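Local structure of alpha-11 giardin (Giardia intestinalis, 2II2) at residues A[16-21]-A[53-58]; A[91-96]-A[256-261]; A[8-13]-A[45-50]; A[282-287]-A[300-305]. The protein binds calcium and, as a member of the annexin family, probably phosphatidylserine-containing membranes, and may take part in parasite attachment to the intestinal mucosa. All blocks are in the same frame, centred on the assembly; numbering follows the deposited sequence.

Contact 1 of 4, residues A[16-21]-A[53-58]; sequences ILEAKN and IAFLKK
Leu17 packs against Phe55 and Leu56 in a largely apolar helix-helix contact of the all-helical annexin fold, between the end of helix 9-18 and helix 52-59. It borders residues of a calcium site: Leu17 also touches Ile60, and the side chain of Leu56 comes within about 4 Å of that of Glu66, two residues that bind calcium in another structure of this protein, although no calcium is bound here. The two branches of Leu17 divide the work. Leu17 CD1 approaches the Phe55 ring obliquely and lies 3.8 Å from Phe55 CD2, while Leu17 CD2 lies 4.0 Å from Leu56 CG. Phe55, with CG anti to the backbone N (chi1 -176°), extends across toward the facing segment, and the far end of its ring arrives beside Glu18. There the CG methylene of Glu18 stands at the ring edge, 4.0 Å from Phe55 CZ. The carboxylate beyond it is turned 78° from the ring plane and forms a salt bridge with Lys14. Past the end of the helix, Lys20 has positive phi, and Lys20 N and Asn21 N bond back to Leu17 O and Ile16 O, a Schellman motif. From this bend the exposed side chain of Lys20 stretches back toward helix 52-59 to donate to Cys59 O. A water completes the link: it accepts a weak bond of 2.8 Å from Lys20 NZ and donates to the carbonyl Lys58 O at 2.9 Å.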
loop_
_atom_site.group_PDB
_atom_site.type_symbol
_atom_site.label_atom_id
_atom_site.label_comp_id
_atom_site.label_asym_id
_atom_site.label_seq_id
_atom_site.Cartn_x
_atom_site.Cartn_y
_atom_site.Cartn_z
ATOM N N ILE A 16 -3.178 13.619 25.700
ATOM C CA ILE A 16 -2.498 12.368 25.328
ATOM C C ILE A 16 -1.221 12.673 24.538
ATOM O O ILE A 16 -0.156 12.104 24.799
ATOM C CB ILE A 16 -3.442 11.487 24.492
ATOM C CG1 ILE A 16 -4.520 10.863 25.381
ATOM C CG2 ILE A 16 -2.690 10.384 23.772
ATOM C CD1 ILE A 16 -5.646 10.190 24.615
ATOM N N LEU A 17 -1.356 13.580 23.577
ATOM C CA LEU A 17 -0.219 13.929 22.742
ATOM C C LEU A 17 0.882 14.651 23.526
ATOM O O LEU A 17 2.086 14.315 23.392
ATOM C CB LEU A 17 -0.704 14.722 21.518
ATOM C CG LEU A 17 -1.518 13.904 20.496
ATOM C CD1 LEU A 17 -2.160 14.827 19.455
ATOM C CD2 LEU A 17 -0.690 12.815 19.812
ATOM N N GLU A 18 0.458 15.592 24.388
ATOM C CA GLU A 18 1.429 16.300 25.211
ATOM C C GLU A 18 2.181 15.378 26.169
ATOM O O GLU A 18 3.321 15.661 26.527
ATOM C CB GLU A 18 0.766 17.474 25.944
ATOM C CG GLU A 18 0.363 18.565 24.963
ATOM C CD GLU A 18 -0.605 19.593 25.528
ATOM O OE1 GLU A 18 -1.244 19.349 26.573
ATOM O OE2 GLU A 18 -0.721 20.660 24.895
ATOM N N ALA A 19 1.542 14.280 26.582
ATOM C CA ALA A 19 2.175 13.293 27.450
ATOM C C ALA A 19 2.987 12.264 26.658
ATOM O O ALA A 19 3.656 11.401 27.259
ATOM C CB ALA A 19 1.129 12.585 28.303
ATOM N N LYS A 20 2.929 12.335 25.318
ATOM C CA LYS A 20 3.546 11.351 24.445
ATOM C C LYS A 20 3.048 9.947 24.792
ATOM O O LYS A 20 3.802 8.970 24.710
ATOM C CB LYS A 20 5.070 11.448 24.471
ATOM C CG LYS A 20 5.595 12.853 24.282
ATOM C CD LYS A 20 7.106 12.877 24.185
ATOM C CE LYS A 20 7.643 14.297 24.206
ATOM N NZ LYS A 20 7.129 15.147 23.089
ATOM N N ASN A 21 1.768 9.842 25.123
ATOM C CA ASN A 21 1.214 8.565 25.544
ATOM C C ASN A 21 0.745 7.770 24.347
ATOM O O ASN A 21 -0.426 7.831 23.967
ATOM C CB ASN A 21 0.087 8.778 26.556
ATOM C CG ASN A 21 -0.261 7.511 27.308
ATOM O OD1 ASN A 21 -0.233 6.420 26.747
ATOM N ND2 ASN A 21 -0.593 7.649 28.587
ATOM N N ILE A 53 -2.388 16.866 12.460
ATOM C CA ILE A 53 -1.385 15.909 12.034
ATOM C C ILE A 53 0.007 16.432 12.355
ATOM O O ILE A 53 0.823 15.716 12.903
ATOM C CB ILE A 53 -1.559 15.519 10.548
ATOM C CG1 ILE A 53 -2.932 14.862 10.387
ATOM C CG2 ILE A 53 -0.401 14.612 10.100
ATOM C CD1 ILE A 53 -3.213 14.308 9.057
ATOM N N ALA A 54 0.252 17.708 12.081
ATOM C CA ALA A 54 1.554 18.260 12.392
ATOM C C ALA A 54 1.823 18.238 13.901
ATOM O O ALA A 54 2.927 17.991 14.341
ATOM C CB ALA A 54 1.681 19.690 11.838
ATOM N N PHE A 55 0.785 18.517 14.684
ATOM C CA PHE A 55 0.924 18.486 16.138
ATOM C C PHE A 55 1.196 17.069 16.617
ATOM O O PHE A 55 2.042 16.866 17.453
ATOM C CB PHE A 55 -0.318 19.070 16.804
ATOM C CG PHE A 55 -0.222 19.170 18.310
ATOM C CD1 PHE A 55 0.702 20.024 18.900
ATOM C CD2 PHE A 55 -1.082 18.445 19.136
ATOM C CE1 PHE A 55 0.808 20.129 20.275
ATOM C CE2 PHE A 55 -0.984 18.536 20.522
ATOM C CZ PHE A 55 -0.054 19.389 21.104
ATOM N N LEU A 56 0.471 16.090 16.073
ATOM C CA LEU A 56 0.756 14.685 16.379
ATOM C C LEU A 56 2.234 14.365 16.087
ATOM O O LEU A 56 2.910 13.775 16.918
ATOM C CB LEU A 56 -0.209 13.775 15.629
ATOM C CG LEU A 56 -0.097 12.268 15.873
ATOM C CD1 LEU A 56 -1.413 11.590 15.595
ATOM C CD2 LEU A 56 0.996 11.655 15.013
ATOM N N LYS A 57 2.728 14.803 14.926
ATOM C CA LYS A 57 4.115 14.517 14.563
ATOM C C LYS A 57 5.095 15.245 15.479
ATOM O O LYS A 57 6.168 14.715 15.768
ATOM C CB LYS A 57 4.359 14.883 13.106
ATOM C CG LYS A 57 3.727 13.956 12.090
ATOM C CD LYS A 57 4.127 14.387 10.683
ATOM C CE LYS A 57 3.348 13.684 9.588
ATOM N NZ LYS A 57 3.554 14.344 8.267
ATOM N N LYS A 58 4.725 16.445 15.932
ATOM C CA LYS A 58 5.567 17.221 16.836
ATOM C C LYS A 58 5.694 16.547 18.199
ATOM O O LYS A 58 6.725 16.652 18.853
ATOM C CB LYS A 58 5.020 18.642 16.997
ATOM C CG LYS A 58 5.983 19.623 17.677
ATOM C CD LYS A 58 5.319 20.965 17.974
ATOM C CE LYS A 58 6.229 21.927 18.732
ATOM N NZ LYS A 58 6.746 21.401 20.044
HETATM O O HOH W 1 7.246 17.511 21.590
#

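Contact 2 of 4, residues A[91-96]-A[256-261]; sequences VNDFRA and AARITG
Arg258 and Ala96 meet by van der Waals contact over one face of the guanidinium, which lies flat over the start of helix 94-102, with Ala96 CA 3.5 Å above its plane and over its centre. The methyl of Ala96 adds to this cover, its CB 3.7 Å from Arg258 CZ, and Arg95 CB lies 3.8 Å from Arg258 NH2. Arg258 leaves helix 249-263 extended and then bends at chi3 (63°), which lays its planar end against the neighbouring backbone.

Asp93 and Arg258 are opposite charges near each other but beyond a salt bridge. Asp93 OD2 stands 4.2 Å from Arg258 NH1, well out of the guanidinium plane, and a water joins them, donating to OD2 and accepting from NH1, each at 2.8 Å. The direct salt bridge of Arg258 runs from NE to Asp99. The centre of the contact is about 6 Å from the centre of the chain, and these charged side chains, with Glu217 and Arg220 also at hand, are consistent with the hydrophilic central channel of annexins.

Capping forms the third kind of interaction. Asp93 is the N-cap of helix 94-102, and its OD1 accepts a weak bond of 3.2 Å from Ala96 N (158° at the hydrogen).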
loop_
_atom_site.group_PDB
_atom_site.type_symbol
_atom_site.label_atom_id
_atom_site.label_comp_id
_atom_site.label_asym_id
_atom_site.label_seq_id
_atom_site.Cartn_x
_atom_site.Cartn_y
_atom_site.Cartn_z
ATOM N N VAL A 91 16.364 8.340 -3.753
ATOM C CA VAL A 91 16.276 7.196 -4.677
ATOM C C VAL A 91 14.817 6.705 -4.661
ATOM O O VAL A 91 14.214 6.547 -3.591
ATOM C CB VAL A 91 17.246 6.072 -4.299
ATOM C CG1 VAL A 91 17.101 4.896 -5.230
ATOM C CG2 VAL A 91 18.696 6.574 -4.295
ATOM N N ASN A 92 14.234 6.471 -5.832
ATOM C CA ASN A 92 12.833 6.061 -5.886
ATOM C C ASN A 92 12.570 4.806 -5.072
ATOM O O ASN A 92 13.222 3.778 -5.260
ATOM C CB ASN A 92 12.360 5.843 -7.310
ATOM C CG ASN A 92 12.277 7.134 -8.092
ATOM O OD1 ASN A 92 12.010 8.206 -7.537
ATOM N ND2 ASN A 92 12.489 7.042 -9.397
ATOM N N ASP A 93 11.605 4.908 -4.162
ATOM C CA ASP A 93 11.148 3.749 -3.392
ATOM C C ASP A 93 9.969 3.169 -4.164
ATOM O O ASP A 93 8.795 3.610 -4.030
ATOM C CB ASP A 93 10.697 4.183 -1.999
ATOM C CG ASP A 93 10.166 3.036 -1.156
ATOM O OD1 ASP A 93 10.009 1.932 -1.708
ATOM O OD2 ASP A 93 9.893 3.234 0.041
ATOM N N PHE A 94 10.269 2.219 -5.051
ATOM C CA PHE A 94 9.218 1.624 -5.843
ATOM C C PHE A 94 8.182 0.908 -4.988
ATOM O O PHE A 94 7.013 0.821 -5.392
ATOM C CB PHE A 94 9.781 0.659 -6.889
ATOM C CG PHE A 94 10.396 1.351 -8.062
ATOM C CD1 PHE A 94 11.740 1.192 -8.330
ATOM C CD2 PHE A 94 9.640 2.162 -8.902
ATOM C CE1 PHE A 94 12.338 1.816 -9.442
ATOM C CE2 PHE A 94 10.231 2.800 -10.012
ATOM C CZ PHE A 94 11.575 2.619 -10.275
ATOM N N ARG A 95 8.583 0.354 -3.846
ATOM C CA ARG A 95 7.583 -0.352 -3.038
ATOM C C ARG A 95 6.437 0.611 -2.677
ATOM O O ARG A 95 5.266 0.258 -2.770
ATOM C CB ARG A 95 8.190 -0.935 -1.770
ATOM C CG ARG A 95 9.168 -2.053 -2.008
ATOM C CD ARG A 95 9.568 -2.680 -0.685
ATOM N NE ARG A 95 10.364 -3.884 -0.875
ATOM C CZ ARG A 95 11.665 -3.897 -1.165
ATOM N NH1 ARG A 95 12.352 -2.764 -1.267
ATOM N NH2 ARG A 95 12.301 -5.055 -1.335
ATOM N N ALA A 96 6.813 1.825 -2.269
ATOM C CA ALA A 96 5.836 2.818 -1.832
ATOM C C ALA A 96 5.018 3.352 -3.017
ATOM O O ALA A 96 3.794 3.531 -2.926
ATOM C CB ALA A 96 6.510 3.965 -1.102
ATOM N N ALA A 256 4.835 -2.035 6.740
ATOM C CA ALA A 256 3.606 -2.394 7.418
ATOM C C ALA A 256 2.830 -1.142 7.856
ATOM O O ALA A 256 1.606 -1.119 7.811
ATOM C CB ALA A 256 3.897 -3.298 8.583
ATOM N N ALA A 257 3.558 -0.115 8.316
ATOM C CA ALA A 257 2.930 1.135 8.724
ATOM C C ALA A 257 2.207 1.785 7.544
ATOM O O ALA A 257 1.068 2.246 7.677
ATOM C CB ALA A 257 3.961 2.078 9.321
ATOM N N ARG A 258 2.861 1.828 6.383
ATOM C CA ARG A 258 2.242 2.445 5.216
ATOM C C ARG A 258 1.016 1.691 4.717
ATOM O O ARG A 258 -0.026 2.292 4.448
ATOM C CB ARG A 258 3.276 2.574 4.116
ATOM C CG ARG A 258 2.723 3.116 2.827
ATOM C CD ARG A 258 3.764 3.221 1.718
ATOM N NE ARG A 258 4.324 1.934 1.323
ATOM C CZ ARG A 258 5.579 1.554 1.520
ATOM N NH1 ARG A 258 6.455 2.306 2.199
ATOM N NH2 ARG A 258 5.955 0.388 1.044
ATOM N N ILE A 259 1.169 0.374 4.568
ATOM C CA ILE A 259 0.082 -0.472 4.098
ATOM C C ILE A 259 -1.117 -0.351 5.041
ATOM O O ILE A 259 -2.269 -0.217 4.592
ATOM C CB ILE A 259 0.572 -1.915 3.964
ATOM C CG1 ILE A 259 1.641 -2.012 2.883
ATOM C CG2 ILE A 259 -0.599 -2.849 3.684
ATOM C CD1 ILE A 259 2.546 -3.230 3.011
ATOM N N THR A 260 -0.861 -0.414 6.346
ATOM C CA THR A 260 -1.936 -0.260 7.315
ATOM C C THR A 260 -2.588 1.117 7.227
ATOM O O THR A 260 -3.801 1.237 7.179
ATOM C CB THR A 260 -1.362 -0.468 8.740
ATOM O OG1 THR A 260 -0.831 -1.795 8.851
ATOM C CG2 THR A 260 -2.400 -0.274 9.791
ATOM N N GLY A 261 -1.769 2.169 7.232
ATOM C CA GLY A 261 -2.306 3.515 7.203
ATOM C C GLY A 261 -3.166 3.784 5.981
ATOM O O GLY A 261 -4.224 4.422 6.077
HETATM O O HOH W 2 8.846 0.981 1.416
#

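Contact 3 of 4, residues A[8-13]-A[45-50]; sequences DAIPEV and QDTTGL
Ile10 meets Thr47 and Thr48 through branched side chains, with no ring or other flat group between the two segments; the nearby ring is that of Phe44, whose side chain touches Ile10 from one turn earlier in helix 34-48. The contact is therefore a case of methyl groups in van der Waals contact at a helix end. Ile10 CG2 does most of the touching: it lies 3.7 Å from Thr48 CG2 and 4.1 Å from Thr47 CG2, so that it faces two threonine methyls. The other branch of Ile10 runs past them, and its CD1 comes to rest 3.9 Å from Thr47 OG1, a van der Waals contact with a hydroxyl that is already bonded to the carbonyl of Gln43.

Thr48 shows how a polar residue can offer an apolar surface. Its chi1 of 70° sets OG1 between the backbone N and the carbonyl carbon, turned to its own chain, while CG2 projects at Ile10. OG1 bonds with Phe44 O and also accepts from Leu50 N at 3.0 Å, with 155° at the hydrogen; this last bond makes an ST turn. The turn coincides with the end of the helix, where Gly49 takes positive phi and the chain swings away.

Among its neighbours, the contact joins the beginning of helix 9-18 to the last turn of helix 34-48 in the annexin fold. Val13, one turn beyond Ile10, continues the packing onto Phe44 and Phe52, and helix 22-29 also packs on helix 9-18, Leu25 and Phe28 touching Val13.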
loop_
_atom_site.group_PDB
_atom_site.type_symbol
_atom_site.label_atom_id
_atom_site.label_comp_id
_atom_site.label_asym_id
_atom_site.label_seq_id
_atom_site.Cartn_x
_atom_site.Cartn_y
_atom_site.Cartn_z
ATOM N N ASP A 8 -15.268 17.186 24.259
ATOM C CA ASP A 8 -14.454 16.566 25.302
ATOM C C ASP A 8 -13.243 15.864 24.714
ATOM O O ASP A 8 -12.174 15.818 25.317
ATOM C CB ASP A 8 -15.264 15.587 26.139
ATOM C CG ASP A 8 -16.401 16.263 26.871
ATOM O OD1 ASP A 8 -16.181 17.364 27.431
ATOM O OD2 ASP A 8 -17.519 15.700 26.861
ATOM N N ALA A 9 -13.418 15.312 23.523
ATOM C CA ALA A 9 -12.353 14.554 22.903
ATOM C C ALA A 9 -11.150 15.400 22.492
ATOM O O ALA A 9 -10.036 14.908 22.522
ATOM C CB ALA A 9 -12.902 13.811 21.725
ATOM N N ILE A 10 -11.365 16.669 22.148
ATOM C CA ILE A 10 -10.263 17.546 21.742
ATOM C C ILE A 10 -9.240 17.765 22.862
ATOM O O ILE A 10 -8.059 17.482 22.667
ATOM C CB ILE A 10 -10.812 18.861 21.158
ATOM C CG1 ILE A 10 -11.371 18.582 19.762
ATOM C CG2 ILE A 10 -9.762 19.926 21.060
ATOM C CD1 ILE A 10 -12.298 19.622 19.249
ATOM N N PRO A 11 -9.687 18.247 24.039
ATOM C CA PRO A 11 -8.710 18.347 25.129
ATOM C C PRO A 11 -8.129 16.987 25.550
ATOM O O PRO A 11 -6.976 16.898 25.976
ATOM C CB PRO A 11 -9.512 19.013 26.275
ATOM C CG PRO A 11 -10.903 18.926 25.894
ATOM C CD PRO A 11 -11.007 18.790 24.415
ATOM N N GLU A 12 -8.943 15.941 25.453
ATOM C CA GLU A 12 -8.494 14.585 25.791
ATOM C C GLU A 12 -7.283 14.178 24.951
ATOM O O GLU A 12 -6.245 13.753 25.491
ATOM C CB GLU A 12 -9.643 13.590 25.600
ATOM C CG GLU A 12 -9.297 12.143 25.934
ATOM C CD GLU A 12 -10.419 11.175 25.637
ATOM O OE1 GLU A 12 -11.407 11.534 24.958
ATOM O OE2 GLU A 12 -10.294 10.014 26.080
ATOM N N VAL A 13 -7.404 14.318 23.639
ATOM C CA VAL A 13 -6.292 13.923 22.790
ATOM C C VAL A 13 -5.113 14.907 22.832
ATOM O O VAL A 13 -3.971 14.504 22.675
ATOM C CB VAL A 13 -6.709 13.615 21.330
ATOM C CG1 VAL A 13 -7.133 14.895 20.564
ATOM C CG2 VAL A 13 -5.610 12.871 20.589
ATOM N N GLN A 45 -8.483 21.813 15.177
ATOM C CA GLN A 45 -7.735 22.988 14.748
ATOM C C GLN A 45 -8.500 24.279 15.061
ATOM O O GLN A 45 -7.918 25.264 15.489
ATOM C CB GLN A 45 -7.384 22.879 13.266
ATOM C CG GLN A 45 -6.620 24.058 12.702
ATOM C CD GLN A 45 -5.922 23.714 11.392
ATOM O OE1 GLN A 45 -6.096 22.627 10.849
ATOM N NE2 GLN A 45 -5.111 24.632 10.892
ATOM N N ASP A 46 -9.810 24.258 14.850
ATOM C CA ASP A 46 -10.647 25.432 15.184
ATOM C C ASP A 46 -10.515 25.791 16.654
ATOM O O ASP A 46 -10.391 26.964 16.997
ATOM C CB ASP A 46 -12.116 25.182 14.861
ATOM C CG ASP A 46 -12.992 26.385 15.175
ATOM O OD1 ASP A 46 -12.874 27.408 14.465
ATOM O OD2 ASP A 46 -13.765 26.284 16.149
ATOM N N THR A 47 -10.538 24.785 17.518
ATOM C CA THR A 47 -10.509 25.004 18.969
ATOM C C THR A 47 -9.106 25.370 19.484
ATOM O O THR A 47 -8.960 26.300 20.296
ATOM C CB THR A 47 -11.031 23.742 19.691
ATOM O OG1 THR A 47 -12.407 23.526 19.350
ATOM C CG2 THR A 47 -10.888 23.837 21.206
ATOM N N THR A 48 -8.083 24.653 19.009
ATOM C CA THR A 48 -6.758 24.758 19.613
ATOM C C THR A 48 -5.811 25.668 18.868
ATOM O O THR A 48 -4.781 26.055 19.413
ATOM C CB THR A 48 -6.064 23.390 19.692
ATOM O OG1 THR A 48 -5.703 22.967 18.367
ATOM C CG2 THR A 48 -6.995 22.347 20.369
ATOM N N GLY A 49 -6.108 25.944 17.603
ATOM C CA GLY A 49 -5.187 26.694 16.741
ATOM C C GLY A 49 -4.091 25.838 16.102
ATOM O O GLY A 49 -3.240 26.357 15.367
ATOM N N LEU A 50 -4.091 24.531 16.383
ATOM C CA LEU A 50 -3.054 23.604 15.931
ATOM C C LEU A 50 -3.624 22.667 14.889
ATOM O O LEU A 50 -4.680 22.065 15.095
ATOM C CB LEU A 50 -2.542 22.768 17.109
ATOM C CG LEU A 50 -2.040 23.538 18.336
ATOM C CD1 LEU A 50 -1.985 22.669 19.579
ATOM C CD2 LEU A 50 -0.702 24.199 18.048
#

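Contact 4 of 4, residues A[282-287]-A[300-305]; sequences DDILSR and DACLMF
Ile284 has its CG2 anti to the backbone N (CG1 at chi1 -71°), which points CG2 at the facing helix and leaves the longer branch to reach Cys302; Leu303, with CG anti to its carbonyl carbon (chi1 -68°), swings toward it from the other helix. The two side chains slide past each other in opposite directions, bringing Ile284 CG2 to 3.6 Å from Leu303 CD2, and CB of the isoleucine is nearly as close to that methyl. At the end of the longer branch, Ile284 CD1 lies 3.8 Å from Cys302 SG. Leu303 in turn splits its methyls: CD2 goes to Ile284, while CD1 meets Leu285 CD2 at 3.7 Å, the two leucines crossing at about a right angle.

Helices 280-287 and 298-306 are consecutive in the chain and run antiparallel; the axes of segments 282-287 and 300-305 come within 9.9 Å, at 170°. Both lie in the C-terminal annexin domain. Leu308, just after the second helix, folds back onto Ile284 and Leu303, and Cys302 also touches Thr260 of helix 249-263, so this pair is tied to a third helix.

The contact grades from the buried Ile284, Cys302 and Leu303 to Leu285 at the solvent-exposed margin. Chemically, every touching atom across it is carbon or sulfur. The contact across these segments therefore rests on van der Waals packing.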
loop_
_atom_site.group_PDB
_atom_site.type_symbol
_atom_site.label_atom_id
_atom_site.label_comp_id
_atom_site.label_asym_id
_atom_site.label_seq_id
_atom_site.Cartn_x
_atom_site.Cartn_y
_atom_site.Cartn_z
ATOM N N ASP A 282 -2.532 -13.106 14.365
ATOM C CA ASP A 282 -1.457 -13.814 15.060
ATOM C C ASP A 282 -0.069 -13.400 14.552
ATOM O O ASP A 282 0.890 -13.302 15.318
ATOM C CB ASP A 282 -1.619 -15.334 14.920
ATOM C CG ASP A 282 -2.951 -15.857 15.492
ATOM O OD1 ASP A 282 -3.647 -15.132 16.241
ATOM O OD2 ASP A 282 -3.288 -17.019 15.174
ATOM N N ASP A 283 0.044 -13.158 13.252
ATOM C CA ASP A 283 1.322 -12.791 12.683
ATOM C C ASP A 283 1.734 -11.361 13.013
ATOM O O ASP A 283 2.922 -11.072 13.201
ATOM C CB ASP A 283 1.337 -13.018 11.187
ATOM C CG ASP A 283 1.441 -14.488 10.811
ATOM O OD1 ASP A 283 1.454 -15.364 11.705
ATOM O OD2 ASP A 283 1.514 -14.744 9.592
ATOM N N ILE A 284 0.773 -10.454 13.132
ATOM C CA ILE A 284 1.097 -9.120 13.603
ATOM C C ILE A 284 1.676 -9.207 15.022
ATOM O O ILE A 284 2.708 -8.596 15.331
ATOM C CB ILE A 284 -0.153 -8.200 13.540
ATOM C CG1 ILE A 284 -0.503 -7.868 12.068
ATOM C CG2 ILE A 284 0.103 -6.930 14.313
ATOM C CD1 ILE A 284 -1.925 -7.331 11.833
ATOM N N LEU A 285 1.018 -9.994 15.874
ATOM C CA LEU A 285 1.462 -10.197 17.250
ATOM C C LEU A 285 2.857 -10.796 17.306
ATOM O O LEU A 285 3.714 -10.352 18.091
ATOM C CB LEU A 285 0.474 -11.113 18.000
ATOM C CG LEU A 285 -0.875 -10.506 18.433
ATOM C CD1 LEU A 285 -1.869 -11.583 18.868
ATOM C CD2 LEU A 285 -0.680 -9.491 19.544
ATOM N N SER A 286 3.102 -11.815 16.483
ATOM C CA SER A 286 4.386 -12.516 16.502
ATOM C C SER A 286 5.508 -11.690 15.915
ATOM O O SER A 286 6.614 -11.660 16.461
ATOM C CB SER A 286 4.298 -13.826 15.720
ATOM O OG SER A 286 3.418 -14.730 16.342
ATOM N N ARG A 287 5.225 -11.058 14.771
ATOM C CA ARG A 287 6.269 -10.409 13.985
ATOM C C ARG A 287 6.767 -9.125 14.593
ATOM O O ARG A 287 7.978 -8.847 14.573
ATOM C CB ARG A 287 5.776 -10.138 12.540
ATOM C CG ARG A 287 6.714 -9.252 11.685
ATOM C CD ARG A 287 8.019 -9.961 11.481
ATOM N NE ARG A 287 9.065 -9.238 10.720
ATOM C CZ ARG A 287 10.001 -8.453 11.267
ATOM N NH1 ARG A 287 9.999 -8.210 12.577
ATOM N NH2 ARG A 287 10.956 -7.903 10.518
ATOM N N ASP A 300 0.407 -2.710 18.477
ATOM C CA ASP A 300 -0.905 -2.374 18.976
ATOM C C ASP A 300 -1.649 -1.387 18.083
ATOM O O ASP A 300 -2.857 -1.527 17.868
ATOM C CB ASP A 300 -0.797 -1.844 20.402
ATOM C CG ASP A 300 -0.470 -2.945 21.401
ATOM O OD1 ASP A 300 -0.861 -4.114 21.186
ATOM O OD2 ASP A 300 0.202 -2.647 22.405
ATOM N N ALA A 301 -0.926 -0.426 17.526
ATOM C CA ALA A 301 -1.535 0.475 16.559
ATOM C C ALA A 301 -2.036 -0.288 15.340
ATOM O O ALA A 301 -3.127 -0.009 14.836
ATOM C CB ALA A 301 -0.546 1.546 16.134
ATOM N N CYS A 302 -1.208 -1.203 14.852
ATOM C CA CYS A 302 -1.516 -1.991 13.670
ATOM C C CYS A 302 -2.764 -2.843 13.908
ATOM O O CYS A 302 -3.685 -2.852 13.091
ATOM C CB CYS A 302 -0.301 -2.851 13.333
ATOM S SG CYS A 302 -0.472 -3.820 11.817
ATOM N N LEU A 303 -2.806 -3.573 15.025
ATOM C CA LEU A 303 -4.000 -4.360 15.354
ATOM C C LEU A 303 -5.271 -3.498 15.426
ATOM O O LEU A 303 -6.350 -3.864 14.930
ATOM C CB LEU A 303 -3.785 -5.111 16.658
ATOM C CG LEU A 303 -2.749 -6.234 16.638
ATOM C CD1 LEU A 303 -2.474 -6.646 18.075
ATOM C CD2 LEU A 303 -3.161 -7.456 15.798
ATOM N N MET A 304 -5.135 -2.340 16.072
ATOM C CA MET A 304 -6.259 -1.422 16.169
ATOM C C MET A 304 -6.735 -0.991 14.794
ATOM O O MET A 304 -7.951 -1.023 14.539
ATOM C CB MET A 304 -5.903 -0.233 17.077
ATOM C CG MET A 304 -6.987 0.820 17.236
ATOM S SD MET A 304 -7.109 2.010 15.871
ATOM C CE MET A 304 -5.486 2.795 15.959
ATOM N N PHE A 305 -5.829 -0.559 13.925
ATOM C CA PHE A 305 -6.278 -0.067 12.637
ATOM C C PHE A 305 -6.935 -1.160 11.784
ATOM O O PHE A 305 -7.843 -0.865 10.994
ATOM C CB PHE A 305 -5.141 0.602 11.867
ATOM C CG PHE A 305 -4.888 2.038 12.234
ATOM C CD1 PHE A 305 -3.627 2.451 12.684
ATOM C CD2 PHE A 305 -5.876 3.000 12.059
ATOM C CE1 PHE A 305 -3.391 3.785 13.008
ATOM C CE2 PHE A 305 -5.667 4.341 12.388
ATOM C CZ PHE A 305 -4.396 4.740 12.857
#

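Overall arrangement
Contacts 1 and 3 adjoin: both draw on helix 9-18, their centres are 12 Å apart, and Phe55 CD1 touches Leu50 CD1 at 3.8 Å. Contacts 2 and 4 are joined likewise, centres 18 Å apart, where Thr260 CG2 packs 3.5 Å from Phe305 CB. Between the pairs the gaps are wider, contacts 1 and 4 coming within about 8 Å at their nearest atoms and contacts 2 and 3 within about 17 Å. Contact 1 borders the calcium-binding residues Ile60 and Glu66; in contact 2 the side chain of Arg258 is about 12 Å from that of Glu66, while contacts 3 and 4 lie away from that site.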